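Local atomic coordinates of Lmo0488 protein (Listeria monocytogenes serovar 1/2a, PDB entry 5TED), a protein that probably binds DNA as a LysR-type regulator, activating protocatechuate biosynthesis genes in response to shikimate, which this effector-binding domain holds. Residues Ile95-Gln98 / Asp99-Asp102; Arg115-Ile118 / Asp119-Phe122; Leu201-Gly204 / Lys205-Leu209. All blocks are in the same frame, centred on the assembly; numbering follows the deposited sequence.

How the contacts relate
The three contacts come one after another along the chain. All are local turns of an effector-binding domain of the periplasmic-binding-protein type, whose two halves face shikimate between them. Contacts 1 and 2 belong to the same half. The turn after strand 94-95 lies about 14 Å, centre to centre, from contact 2 on helix 115-124, and the two touch through Leu97, which packs on Leu121 and Phe122. Contact 3, on the last helix 191-208, belongs to the other half, its centre about 25 Å from that of contact 2 and 33 Å from that of contact 1. Contact 2 thus probably helps shape the surroundings of the effector pocket, whereas contact 3 is plain structural packing.

Contact 1 of 3, residues Ile95-Gln98 / Asp99-Asp102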
ATOM      1  N   ILE A  95      19.269  19.565   1.742  1.00 21.57           N
ATOM      2  CA  ILE A  95      19.444  20.131   0.407  1.00 31.10           C
ATOM      3  C   ILE A  95      18.309  21.107   0.147  1.00 22.17           C
ATOM      4  O   ILE A  95      17.310  21.130   0.857  1.00 24.18           O
ATOM      5  CB  ILE A  95      19.468  19.050  -0.704  1.00 32.59           C
ATOM      6  CG1 ILE A  95      18.124  18.302  -0.768  1.00 31.00           C
ATOM      7  CG2 ILE A  95      20.616  18.073  -0.493  1.00 34.44           C
ATOM      8  CD1 ILE A  95      17.982  17.403  -2.022  1.00 28.21           C
ATOM      9  N   ASP A  96      18.490  21.932  -0.872  1.00 26.94           N
ATOM     10  CA  ASP A  96      17.427  22.718  -1.475  1.00 27.39           C
ATOM     11  C   ASP A  96      16.803  21.882  -2.575  1.00 29.70           C
ATOM     12  O   ASP A  96      17.471  21.035  -3.174  1.00 26.11           O
ATOM     13  CB  ASP A  96      17.976  24.017  -2.059  1.00 31.04           C
ATOM     14  CG  ASP A  96      18.554  24.940  -0.996  1.00 31.89           C
ATOM     15  OD1 ASP A  96      18.173  24.811   0.190  1.00 30.34           O
ATOM     16  OD2 ASP A  96      19.412  25.778  -1.350  1.00 34.11           O
ATOM     17  N   LEU A  97      15.504  22.082  -2.813  1.00 24.99           N
ATOM     18  CA  LEU A  97      14.854  21.269  -3.839  1.00 25.47           C
ATOM     19  C   LEU A  97      15.548  21.439  -5.186  1.00 28.69           C
ATOM     20  O   LEU A  97      15.682  20.474  -5.952  1.00 22.45           O
ATOM     21  CB  LEU A  97      13.364  21.605  -3.943  1.00 21.74           C
ATOM     22  CG  LEU A  97      12.457  20.618  -4.680  1.00 31.47           C
ATOM     23  CD1 LEU A  97      12.630  19.215  -4.112  1.00 23.96           C
ATOM     24  CD2 LEU A  97      10.998  21.062  -4.553  1.00 34.06           C
ATOM     25  N   GLN A  98      16.042  22.648  -5.476  1.00 31.58           N
ATOM     26  CA  GLN A  98      16.713  22.852  -6.751  1.00 32.36           C
ATOM     27  C   GLN A  98      18.005  22.047  -6.859  1.00 30.60           C
ATOM     28  O   GLN A  98      18.529  21.893  -7.966  1.00 30.68           O
ATOM     29  CB  GLN A  98      17.023  24.335  -7.001  1.00 38.45           C
ATOM     30  CG  GLN A  98      17.960  24.971  -5.994  1.00 44.63           C
ATOM     31  CD  GLN A  98      18.250  26.434  -6.298  1.00 51.95           C
ATOM     32  OE1 GLN A  98      17.586  27.061  -7.133  1.00 52.06           O
ATOM     33  NE2 GLN A  98      19.271  26.976  -5.641  1.00 53.31           N
ATOM     34  N   ASP A  99      18.547  21.547  -5.745  1.00 24.90           N
ATOM     35  CA  ASP A  99      19.734  20.702  -5.850  1.00 27.06           C
ATOM     36  C   ASP A  99      19.442  19.374  -6.534  1.00 27.35           C
ATOM     37  O   ASP A  99      20.388  18.628  -6.821  1.00 23.20           O
ATOM     38  CB  ASP A  99      20.338  20.446  -4.461  1.00 29.35           C
ATOM     39  CG  ASP A  99      20.862  21.706  -3.800  1.00 33.35           C
ATOM     40  OD1 ASP A  99      21.250  22.648  -4.530  1.00 29.72           O
ATOM     41  OD2 ASP A  99      20.881  21.759  -2.544  1.00 27.46           O
ATOM     42  N   THR A 100      18.168  19.060  -6.792  1.00 23.06           N
ATOM     43  CA  THR A 100      17.770  17.804  -7.429  1.00 24.78           C
ATOM     44  C   THR A 100      17.579  17.937  -8.932  1.00 29.94           C
ATOM     45  O   THR A 100      17.193  16.955  -9.580  1.00 27.24           O
ATOM     46  CB  THR A 100      16.458  17.261  -6.819  1.00 22.26           C
ATOM     47  OG1 THR A 100      15.360  18.108  -7.187  1.00 21.78           O
ATOM     48  CG2 THR A 100      16.548  17.182  -5.301  1.00 23.49           C
ATOM     49  N   ALA A 101      17.835  19.123  -9.493  1.00 27.73           N
ATOM     50  CA  ALA A 101      17.433  19.414 -10.866  1.00 28.94           C
ATOM     51  C   ALA A 101      17.972  18.391 -11.856  1.00 24.90           C
ATOM     52  O   ALA A 101      17.291  18.039 -12.825  1.00 29.14           O
ATOM     53  CB  ALA A 101      17.884  20.821 -11.258  1.00 29.48           C
ATOM     54  N   ASP A 102      19.195  17.904 -11.641  1.00 31.21           N
ATOM     55  CA  ASP A 102      19.829  17.032 -12.624  1.00 29.88           C
ATOM     56  C   ASP A 102      19.310  15.593 -12.600  1.00 33.03           C
ATOM     57  O   ASP A 102      19.637  14.828 -13.511  1.00 29.45           O
ATOM     58  CB  ASP A 102      21.345  17.020 -12.421  1.00 27.86           C
ATOM     59  CG  ASP A 102      21.998  18.359 -12.752  1.00 32.97           C
ATOM     60  OD1 ASP A 102      21.417  19.148 -13.529  1.00 31.03           O
ATOM     61  OD2 ASP A 102      23.108  18.603 -12.246  1.00 36.26           O
TER
HETATM   62  O   HOH W   1      21.151  23.796  -7.381  1.00 37.50           O
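Asp96 and Asp99 are hydrogen-bonded twice at the start of a short 3-10 segment, in a reciprocal pair. Asp99 OD2 takes the backbone N-H of Asp96 at 2.9 Å, reached from above the carboxylate plane rather than within it, while Asp99 N donates to Asp96 O at 2.8 Å. One bond thus runs from backbone to carboxylate and the other from backbone to backbone. With CG of Asp99 lying beside its own backbone N (chi1 -65°), the carboxylate folds back over the turn. Asp96 OD2 lies 4.4 Å from Asp99 OD2, and this proximity of like charges is probably mildly unfavourable. One water bridges Asp99 OD1 and, weakly, Gln98 O.

The second polar centre is the Leu97 carbonyl O, which accepts from both Thr100 N at 3.0 Å and Thr100 OG1 at 2.7 Å. The hydroxyl comes almost straight at the end of the carbonyl, whereas the amide sits above its plane. Ala101 N continues the pattern to Gln98 O.

Apolar contact is slighter: Ile95 CD1 meets Thr100 CG2 at 3.6 Å, the two side chains crossing nearly at a right angle. The aliphatic Ile95 CB flanks the Asp99 carboxylate, 3.6 Å from Asp99 OD2.

Thr100 OG1 is also hydrogen-bonded to Tyr105 OH on strand 104-108. Ile95 bonds by its backbone to Ser169 of strand 165-170 and rests with Leu97 on Val81 of strand 69-84. Leu97 also packs on Leu121 and Phe122, and the turn thereby links that sheet to the flank of helix 115-124.

Contact 2 of 3, residues Arg115-Ile118 / Asp119-Phe122; sequences RPLI and DSLF
Arg115 to Phe122 form two turns of regular alpha helix, the amides of Asp119, Ser120, Leu121 and Phe122 bonding to the carbonyls of Arg115, Pro116, Leu117 and Ile118. Between the first and fifth residues of this run an i to i+4 salt bridge is laid along the helix surface. Arg115 grips the Asp119 carboxylate side-on, NE to OD1 at 2.9 Å and NH2 to OD2 at 3.0 Å. Both oxygens are met on their syn sides, but the guanidinium and carboxylate planes are turned 62° from each other, and the NH2 bond is the more bent. Bends at chi2 and chi3 (-72° and -56°) curl the arginine back towards Asp119, and NH1 is taken by Asp110 and the carbonyl of Phe108, leaving the guanidinium little freedom to rotate. The helix is the connection of a beta-alpha-beta unit between the parallel strands 104-108 and 130-135, and its inner face lies on the first of these strands, where Ile118 meets Phe107 and Phe108. Beside this, Ile118 CG2 touches Phe122 CE2 at 3.7 Å, the two side chains running side by side in the same direction, and the Phe122 ring meets Tyr105 edge-to-face. Elsewhere on the helix Ser120 OG donates a hydrogen bond to Leu117 O at 2.8 Å, a second bond on a carbonyl that also accepts Leu121 N, while Leu117 CD1 packs at 4.1 Å on Leu121 CG.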
ATOM      1  N   ARG A 115       0.095  15.881  -5.046  1.00 18.76           N
ATOM      2  CA  ARG A 115       0.707  16.502  -6.218  1.00 22.87           C
ATOM      3  C   ARG A 115       0.526  18.015  -6.292  1.00 23.40           C
ATOM      4  O   ARG A 115       1.455  18.704  -6.727  1.00 26.81           O
ATOM      5  CB  ARG A 115       0.189  15.850  -7.502  1.00 22.12           C
ATOM      6  CG  ARG A 115       0.924  14.549  -7.856  1.00 18.99           C
ATOM      7  CD  ARG A 115       2.341  14.803  -8.354  1.00 20.75           C
ATOM      8  NE  ARG A 115       2.309  15.704  -9.499  1.00 22.24           N
ATOM      9  CZ  ARG A 115       1.911  15.328 -10.709  1.00 25.04           C
ATOM     10  NH1 ARG A 115       1.536  14.069 -10.923  1.00 26.04           N
ATOM     11  NH2 ARG A 115       1.883  16.210 -11.701  1.00 29.12           N
ATOM     12  N   PRO A 116      -0.618  18.588  -5.884  1.00 23.56           N
ATOM     13  CA  PRO A 116      -0.703  20.062  -5.854  1.00 24.03           C
ATOM     14  C   PRO A 116       0.423  20.726  -5.074  1.00 24.00           C
ATOM     15  O   PRO A 116       1.066  21.648  -5.588  1.00 21.88           O
ATOM     16  CB  PRO A 116      -2.080  20.312  -5.228  1.00 22.35           C
ATOM     17  CG  PRO A 116      -2.887  19.141  -5.673  1.00 21.35           C
ATOM     18  CD  PRO A 116      -1.932  17.963  -5.637  1.00 21.18           C
ATOM     19  N   LEU A 117       0.688  20.276  -3.845  1.00 23.43           N
ATOM     20  CA  LEU A 117       1.798  20.827  -3.069  1.00 23.11           C
ATOM     21  C   LEU A 117       3.134  20.601  -3.770  1.00 25.50           C
ATOM     22  O   LEU A 117       3.935  21.533  -3.932  1.00 26.00           O
ATOM     23  CB  LEU A 117       1.814  20.212  -1.666  1.00 18.03           C
ATOM     24  CG  LEU A 117       2.991  20.574  -0.760  1.00 17.17           C
ATOM     25  CD1 LEU A 117       3.120  22.091  -0.639  1.00 17.48           C
ATOM     26  CD2 LEU A 117       2.853  19.954   0.618  1.00 19.84           C
ATOM     27  N   ILE A 118       3.404  19.362  -4.177  1.00 17.05           N
ATOM     28  CA  ILE A 118       4.690  19.060  -4.799  1.00 19.83           C
ATOM     29  C   ILE A 118       4.886  19.903  -6.054  1.00 21.12           C
ATOM     30  O   ILE A 118       5.929  20.543  -6.235  1.00 20.11           O
ATOM     31  CB  ILE A 118       4.814  17.553  -5.098  1.00 17.30           C
ATOM     32  CG1 ILE A 118       5.026  16.761  -3.804  1.00 14.91           C
ATOM     33  CG2 ILE A 118       5.951  17.305  -6.104  1.00 15.98           C
ATOM     34  CD1 ILE A 118       4.753  15.263  -3.939  1.00 18.00           C
ATOM     35  N   ASP A 119       3.889  19.916  -6.945  1.00 23.11           N
ATOM     36  CA  ASP A 119       4.024  20.708  -8.168  1.00 24.57           C
ATOM     37  C   ASP A 119       4.250  22.183  -7.851  1.00 32.47           C
ATOM     38  O   ASP A 119       5.010  22.869  -8.548  1.00 31.86           O
ATOM     39  CB  ASP A 119       2.783  20.544  -9.052  1.00 21.70           C
ATOM     40  CG  ASP A 119       2.649  19.140  -9.628  1.00 24.15           C
ATOM     41  OD1 ASP A 119       3.604  18.343  -9.516  1.00 28.30           O
ATOM     42  OD2 ASP A 119       1.575  18.826 -10.173  1.00 21.58           O
ATOM     43  N   SER A 120       3.590  22.699  -6.814  1.00 28.34           N
ATOM     44  CA  SER A 120       3.787  24.110  -6.504  1.00 27.08           C
ATOM     45  C   SER A 120       5.201  24.375  -5.998  1.00 26.43           C
ATOM     46  O   SER A 120       5.780  25.422  -6.313  1.00 27.43           O
ATOM     47  CB  SER A 120       2.742  24.595  -5.496  1.00 31.44           C
ATOM     48  OG  SER A 120       3.052  24.181  -4.179  1.00 40.09           O
ATOM     49  N   LEU A 121       5.797  23.424  -5.273  1.00 24.68           N
ATOM     50  CA  LEU A 121       7.171  23.601  -4.812  1.00 22.98           C
ATOM     51  C   LEU A 121       8.138  23.700  -5.989  1.00 28.54           C
ATOM     52  O   LEU A 121       9.054  24.531  -5.981  1.00 27.05           O
ATOM     53  CB  LEU A 121       7.564  22.444  -3.890  1.00 24.63           C
ATOM     54  CG  LEU A 121       6.777  22.283  -2.586  1.00 19.36           C
ATOM     55  CD1 LEU A 121       7.337  21.130  -1.739  1.00 20.10           C
ATOM     56  CD2 LEU A 121       6.833  23.584  -1.820  1.00 26.07           C
ATOM     57  N   PHE A 122       7.961  22.851  -7.003  1.00 25.31           N
ATOM     58  CA  PHE A 122       8.833  22.915  -8.174  1.00 26.70           C
ATOM     59  C   PHE A 122       8.553  24.161  -8.999  1.00 31.87           C
ATOM     60  O   PHE A 122       9.480  24.774  -9.545  1.00 33.77           O
ATOM     61  CB  PHE A 122       8.667  21.663  -9.051  1.00 20.27           C
ATOM     62  CG  PHE A 122       9.338  20.433  -8.505  1.00 24.56           C
ATOM     63  CD1 PHE A 122      10.724  20.336  -8.467  1.00 26.87           C
ATOM     64  CD2 PHE A 122       8.581  19.348  -8.069  1.00 25.78           C
ATOM     65  CE1 PHE A 122      11.345  19.201  -7.951  1.00 22.74           C
ATOM     66  CE2 PHE A 122       9.192  18.197  -7.570  1.00 23.12           C
ATOM     67  CZ  PHE A 122      10.579  18.122  -7.516  1.00 25.57           C
TER

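Contact 3 of 3, residues Leu201-Gly204 / Lys205-Leu209; sequences LRYG and KKHFL
Tyr203 runs from its backbone over the next helical turn, where its ring meets His207 and Phe208. At CB the side chain leaves away from the following residues, but CG stands anti to the backbone N (chi1 -163°), which carries the ring forward along the helix. From CG outward, one face of the tyrosine ring is covered by His207: CD2 of the histidine sits 3.3 Å above the Tyr203 ring plane, over its centre, and comes to 3.4 Å from Tyr203 CZ. The approach is oblique, the two rings being inclined at 48°. At the ring's edge, on the CD1 and CE1 side, the tyrosine turns to the face of Phe208 in an offset edge-to-face pair with planes at 68°; Tyr203 CE1 lies 3.6 Å from Phe208 CZ. At the tip, OH is hydrogen-bonded to Glu20.

The backbone bonds hold the turn that carries these rings. His207 N bonds to Tyr203 O at 2.8 Å, and Gly204 O accepts from both Phe208 N, at 2.8 Å, and Leu209 N, at 2.9 Å, the latter a wider pi-type bond to the fifth residue on. Phe208 CD2 lies 3.6 Å from Gly204 CA, where no side chain intervenes.

This aromatic cluster packs on helix 17-26, Tyr203 against Leu21 and Asn24 and Phe208 against Thr17, while Leu201 and Leu209 lie on strands 69-84 and 177-184.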
ATOM      1  N   LEU A 201     -10.636  14.944  15.658  1.00 12.13           N
ATOM      2  CA  LEU A 201     -10.199  16.333  15.511  1.00 18.72           C
ATOM      3  C   LEU A 201      -9.570  16.862  16.797  1.00 22.62           C
ATOM      4  O   LEU A 201      -8.546  17.573  16.761  1.00 15.74           O
ATOM      5  CB  LEU A 201     -11.387  17.199  15.088  1.00 17.76           C
ATOM      6  CG  LEU A 201     -11.812  16.955  13.632  1.00 24.59           C
ATOM      7  CD1 LEU A 201     -13.041  17.768  13.260  1.00 23.25           C
ATOM      8  CD2 LEU A 201     -10.656  17.275  12.689  1.00 26.21           C
ATOM      9  N   ARG A 202     -10.184  16.552  17.943  1.00 12.73           N
ATOM     10  CA  ARG A 202      -9.610  16.937  19.230  1.00 17.34           C
ATOM     11  C   ARG A 202      -8.233  16.319  19.418  1.00 15.57           C
ATOM     12  O   ARG A 202      -7.294  16.984  19.874  1.00 13.65           O
ATOM     13  CB  ARG A 202     -10.529  16.516  20.378  1.00 23.59           C
ATOM     14  CG  ARG A 202     -11.735  17.413  20.646  1.00 38.05           C
ATOM     15  CD  ARG A 202     -12.379  17.101  22.024  1.00 44.06           C
ATOM     16  NE  ARG A 202     -12.548  15.664  22.274  1.00 49.59           N
ATOM     17  CZ  ARG A 202     -13.656  14.972  21.998  1.00 47.44           C
ATOM     18  NH1 ARG A 202     -14.713  15.584  21.464  1.00 47.45           N
ATOM     19  NH2 ARG A 202     -13.713  13.664  22.253  1.00 30.70           N
ATOM     20  N   TYR A 203      -8.109  15.027  19.100  1.00 17.15           N
ATOM     21  CA  TYR A 203      -6.844  14.314  19.262  1.00 13.38           C
ATOM     22  C   TYR A 203      -5.758  14.906  18.367  1.00 16.23           C
ATOM     23  O   TYR A 203      -4.623  15.127  18.807  1.00 17.41           O
ATOM     24  CB  TYR A 203      -7.049  12.831  18.928  1.00 16.55           C
ATOM     25  CG  TYR A 203      -5.929  11.943  19.441  1.00 14.87           C
ATOM     26  CD1 TYR A 203      -4.787  11.708  18.674  1.00 16.77           C
ATOM     27  CD2 TYR A 203      -6.003  11.374  20.711  1.00 16.79           C
ATOM     28  CE1 TYR A 203      -3.760  10.913  19.151  1.00 11.11           C
ATOM     29  CE2 TYR A 203      -4.991  10.573  21.200  1.00 12.56           C
ATOM     30  CZ  TYR A 203      -3.864  10.346  20.420  1.00 16.92           C
ATOM     31  OH  TYR A 203      -2.831   9.553  20.920  1.00 14.98           O
ATOM     32  N   GLY A 204      -6.091  15.154  17.098  1.00 13.96           N
ATOM     33  CA  GLY A 204      -5.123  15.744  16.179  1.00 11.96           C
ATOM     34  C   GLY A 204      -4.669  17.124  16.622  1.00 18.78           C
ATOM     35  O   GLY A 204      -3.487  17.465  16.528  1.00 16.32           O
ATOM     36  N   LYS A 205      -5.605  17.940  17.102  1.00 13.40           N
ATOM     37  CA  LYS A 205      -5.233  19.249  17.625  1.00 15.54           C
ATOM     38  C   LYS A 205      -4.231  19.109  18.764  1.00 14.51           C
ATOM     39  O   LYS A 205      -3.251  19.850  18.830  1.00 16.88           O
ATOM     40  CB  LYS A 205      -6.485  19.997  18.080  1.00 23.34           C
ATOM     41  CG  LYS A 205      -6.252  21.440  18.494  1.00 36.55           C
ATOM     42  CD  LYS A 205      -7.570  22.124  18.838  1.00 47.08           C
ATOM     43  CE  LYS A 205      -7.353  23.597  19.183  1.00 57.32           C
ATOM     44  NZ  LYS A 205      -8.643  24.317  19.399  1.00 59.62           N
ATOM     45  N   LYS A 206      -4.455  18.143  19.659  1.00 16.24           N
ATOM     46  CA  LYS A 206      -3.620  17.994  20.844  1.00 16.43           C
ATOM     47  C   LYS A 206      -2.281  17.332  20.529  1.00 16.57           C
ATOM     48  O   LYS A 206      -1.246  17.740  21.072  1.00 20.19           O
ATOM     49  CB  LYS A 206      -4.382  17.196  21.907  1.00 16.77           C
ATOM     50  CG  LYS A 206      -3.648  17.058  23.224  1.00 18.51           C
ATOM     51  CD  LYS A 206      -4.558  16.447  24.257  1.00 26.07           C
ATOM     52  CE  LYS A 206      -3.865  16.347  25.609  1.00 32.71           C
ATOM     53  NZ  LYS A 206      -3.573  17.683  26.192  1.00 32.05           N
ATOM     54  N   HIS A 207      -2.263  16.331  19.643  1.00 14.60           N
ATOM     55  CA  HIS A 207      -1.077  15.505  19.483  1.00 19.38           C
ATOM     56  C   HIS A 207      -0.437  15.534  18.109  1.00 23.94           C
ATOM     57  O   HIS A 207       0.732  15.153  18.003  1.00 20.17           O
ATOM     58  CB  HIS A 207      -1.393  14.043  19.811  1.00 12.09           C
ATOM     59  CG  HIS A 207      -1.957  13.851  21.182  1.00 14.99           C
ATOM     60  ND1 HIS A 207      -1.199  13.994  22.324  1.00 14.92           N
ATOM     61  CD2 HIS A 207      -3.190  13.470  21.590  1.00 18.69           C
ATOM     62  CE1 HIS A 207      -1.956  13.752  23.381  1.00 19.03           C
ATOM     63  NE2 HIS A 207      -3.167  13.424  22.962  1.00 19.09           N
ATOM     64  N   PHE A 208      -1.170  15.905  17.055  1.00 12.81           N
ATOM     65  CA  PHE A 208      -0.662  15.797  15.689  1.00 20.13           C
ATOM     66  C   PHE A 208      -0.266  17.131  15.061  1.00 23.05           C
ATOM     67  O   PHE A 208       0.704  17.177  14.298  1.00 24.20           O
ATOM     68  CB  PHE A 208      -1.713  15.139  14.781  1.00 13.79           C
ATOM     69  CG  PHE A 208      -2.028  13.699  15.135  1.00 15.68           C
ATOM     70  CD1 PHE A 208      -1.125  12.927  15.853  1.00 15.78           C
ATOM     71  CD2 PHE A 208      -3.209  13.108  14.697  1.00 11.07           C
ATOM     72  CE1 PHE A 208      -1.432  11.588  16.171  1.00 12.86           C
ATOM     73  CE2 PHE A 208      -3.511  11.776  14.989  1.00 14.36           C
ATOM     74  CZ  PHE A 208      -2.614  11.019  15.728  1.00 13.94           C
ATOM     75  N   LEU A 209      -0.956  18.224  15.383  1.00 17.99           N
ATOM     76  CA  LEU A 209      -0.790  19.445  14.603  1.00 18.26           C
ATOM     77  C   LEU A 209       0.192  20.441  15.204  1.00 31.70           C
ATOM     78  O   LEU A 209       0.665  21.317  14.477  1.00 36.06           O
ATOM     79  CB  LEU A 209      -2.150  20.120  14.390  1.00 18.42           C
ATOM     80  CG  LEU A 209      -3.116  19.354  13.480  1.00 23.71           C
ATOM     81  CD1 LEU A 209      -4.537  19.886  13.595  1.00 21.19           C
ATOM     82  CD2 LEU A 209      -2.662  19.432  12.029  1.00 24.93           C
TER